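Long-range contact in tRNA (cytosine(38)-C(5))-methyltransferase (Schizosaccharomyces pombe, PDB 6FDF), which methylates carbon 5 of cytosine 38 in the anticodon loop of tRNA(Asp), and more weakly of tRNA(Glu), using S-adenosyl-L-methionine: residues A[81-86]-A[122-127]. Residues are numbered along the deposited sequence; the frame is centred on the assembly and turned at random.
Sequences MSPSCQ and ILIENV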
# COMPACT_ATOMS: atom_id res chain seq x y z
N MET A 81 7.67 4.68 -5.95
CA MET A 81 7.98 5.09 -4.59
C MET A 81 6.69 5.24 -3.79
O MET A 81 5.68 5.70 -4.32
CB MET A 81 8.78 6.40 -4.56
CG MET A 81 8.14 7.54 -5.32
SD MET A 81 9.24 8.97 -5.49
CE MET A 81 10.20 8.50 -6.92
N SER A 82 6.76 4.85 -2.52
CA SER A 82 5.70 5.07 -1.54
C SER A 82 6.36 5.79 -0.38
O SER A 82 6.66 5.19 0.66
CB SER A 82 5.02 3.77 -1.12
OG SER A 82 3.85 4.02 -0.37
N PRO A 83 6.63 7.09 -0.52
CA PRO A 83 7.50 7.77 0.44
C PRO A 83 6.81 8.01 1.77
O PRO A 83 5.59 7.92 1.92
CB PRO A 83 7.83 9.10 -0.26
CG PRO A 83 6.70 9.31 -1.22
CD PRO A 83 6.32 7.94 -1.69
N SER A 84 7.64 8.32 2.77
CA SER A 84 7.18 8.64 4.12
C SER A 84 7.20 10.15 4.22
O SER A 84 8.26 10.77 4.35
CB SER A 84 8.08 7.98 5.16
OG SER A 84 7.78 8.45 6.47
N CYS A 85 6.01 10.76 4.16
CA CYS A 85 5.92 12.21 4.13
C CYS A 85 5.22 12.82 5.34
O CYS A 85 5.22 14.05 5.47
CB CYS A 85 5.23 12.66 2.84
SG CYS A 85 6.32 12.39 1.40
N GLN A 86 4.64 12.01 6.24
CA GLN A 86 4.02 12.57 7.43
C GLN A 86 5.09 12.83 8.50
O GLN A 86 6.04 12.06 8.63
CB GLN A 86 2.96 11.63 7.98
CG GLN A 86 1.96 11.13 6.95
CD GLN A 86 0.64 10.73 7.57
OE1 GLN A 86 0.27 9.56 7.58
NE2 GLN A 86 -0.09 11.71 8.10
N ILE A 122 7.43 7.67 -13.60
CA ILE A 122 7.49 7.71 -12.14
C ILE A 122 6.10 7.44 -11.59
O ILE A 122 5.12 8.01 -12.09
CB ILE A 122 8.02 9.06 -11.62
CG1 ILE A 122 9.40 9.36 -12.21
CG2 ILE A 122 8.07 9.06 -10.10
CD1 ILE A 122 9.90 10.75 -11.87
N LEU A 123 6.01 6.58 -10.59
CA LEU A 123 4.76 6.28 -9.89
C LEU A 123 4.96 6.60 -8.42
O LEU A 123 5.88 6.06 -7.79
CB LEU A 123 4.36 4.82 -10.07
CG LEU A 123 3.15 4.38 -9.24
CD1 LEU A 123 1.95 5.14 -9.69
CD2 LEU A 123 2.93 2.88 -9.36
N ILE A 124 4.11 7.46 -7.87
CA ILE A 124 4.18 7.87 -6.47
C ILE A 124 2.86 7.49 -5.80
O ILE A 124 1.79 7.76 -6.35
CB ILE A 124 4.42 9.39 -6.34
CG1 ILE A 124 5.65 9.80 -7.17
CG2 ILE A 124 4.65 9.77 -4.88
CD1 ILE A 124 5.88 11.29 -7.18
N GLU A 125 2.95 6.88 -4.63
CA GLU A 125 1.76 6.54 -3.84
C GLU A 125 1.90 7.15 -2.45
O GLU A 125 2.99 7.18 -1.88
CB GLU A 125 1.60 5.01 -3.74
CG GLU A 125 0.27 4.57 -3.13
CD GLU A 125 0.39 4.18 -1.67
OE1 GLU A 125 1.46 4.40 -1.07
OE2 GLU A 125 -0.60 3.65 -1.13
N ASN A 126 0.80 7.65 -1.90
CA ASN A 126 0.86 8.23 -0.57
C ASN A 126 -0.54 8.22 0.05
O ASN A 126 -1.52 7.83 -0.59
CB ASN A 126 1.44 9.64 -0.61
CG ASN A 126 2.34 9.92 0.57
OD1 ASN A 126 1.91 10.46 1.59
ND2 ASN A 126 3.60 9.51 0.45
N VAL A 127 -0.62 8.66 1.30
CA VAL A 127 -1.90 8.72 2.00
C VAL A 127 -2.72 9.90 1.50
O VAL A 127 -2.18 10.90 1.00
CB VAL A 127 -1.70 8.79 3.53
CG1 VAL A 127 -0.90 7.59 4.02
CG2 VAL A 127 -1.03 10.10 3.91
O HOH W 1 3.48 9.97 3.74
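Ser-82 and Glu-125 meet where two neighbouring parallel strands of the Rossmann-like methyltransferase sheet part: 81-86 carries the Pro-Ser-Cys-Gln form of the C5-methyltransferase cysteine loop (motif IV), and 122-127 ends in the Glu-Asn-Val of motif VI. The serine hydroxyl donates to Glu-125 OE1 over a short 2.5 Å from OG, arriving nearly in line with the carboxylate C-O bond. With OG turned anti to the backbone N (chi1 -170°) and the glutamate chain bent at chi2, -100°, the two groups converge. Replacing Glu-125 by an alanine would probably leave this hydroxyl, on a residue that touches the bound S-adenosylhomocysteine, without its acceptor and freer to turn.

Behind this pair, parallel pairing runs out: Met-81 N donates to Leu-123 O at 2.9 Å, and Glu-125 N to Met-81 O at 3.0 Å. On the face carrying Met-81 and Ile-124, their side chains lie alongside each other, CG to CG1 3.8 Å, while the methionine bends at chi3 to set CE against Ile-122 CG2. Phe-105 of helix 103-111 covers Met-81 and Pro-83.

Past the last bridge, Asn-126 replaces backbone pairing. Its ND2 makes a weak bond to Pro-83 O, 2.9 Å, beside the proline ring. Cys-85, the predicted catalytic residue, is tied to the strand through water: the molecule accepts from Cys-85 N and donates to Asn-126 OD1, each at 2.7 Å.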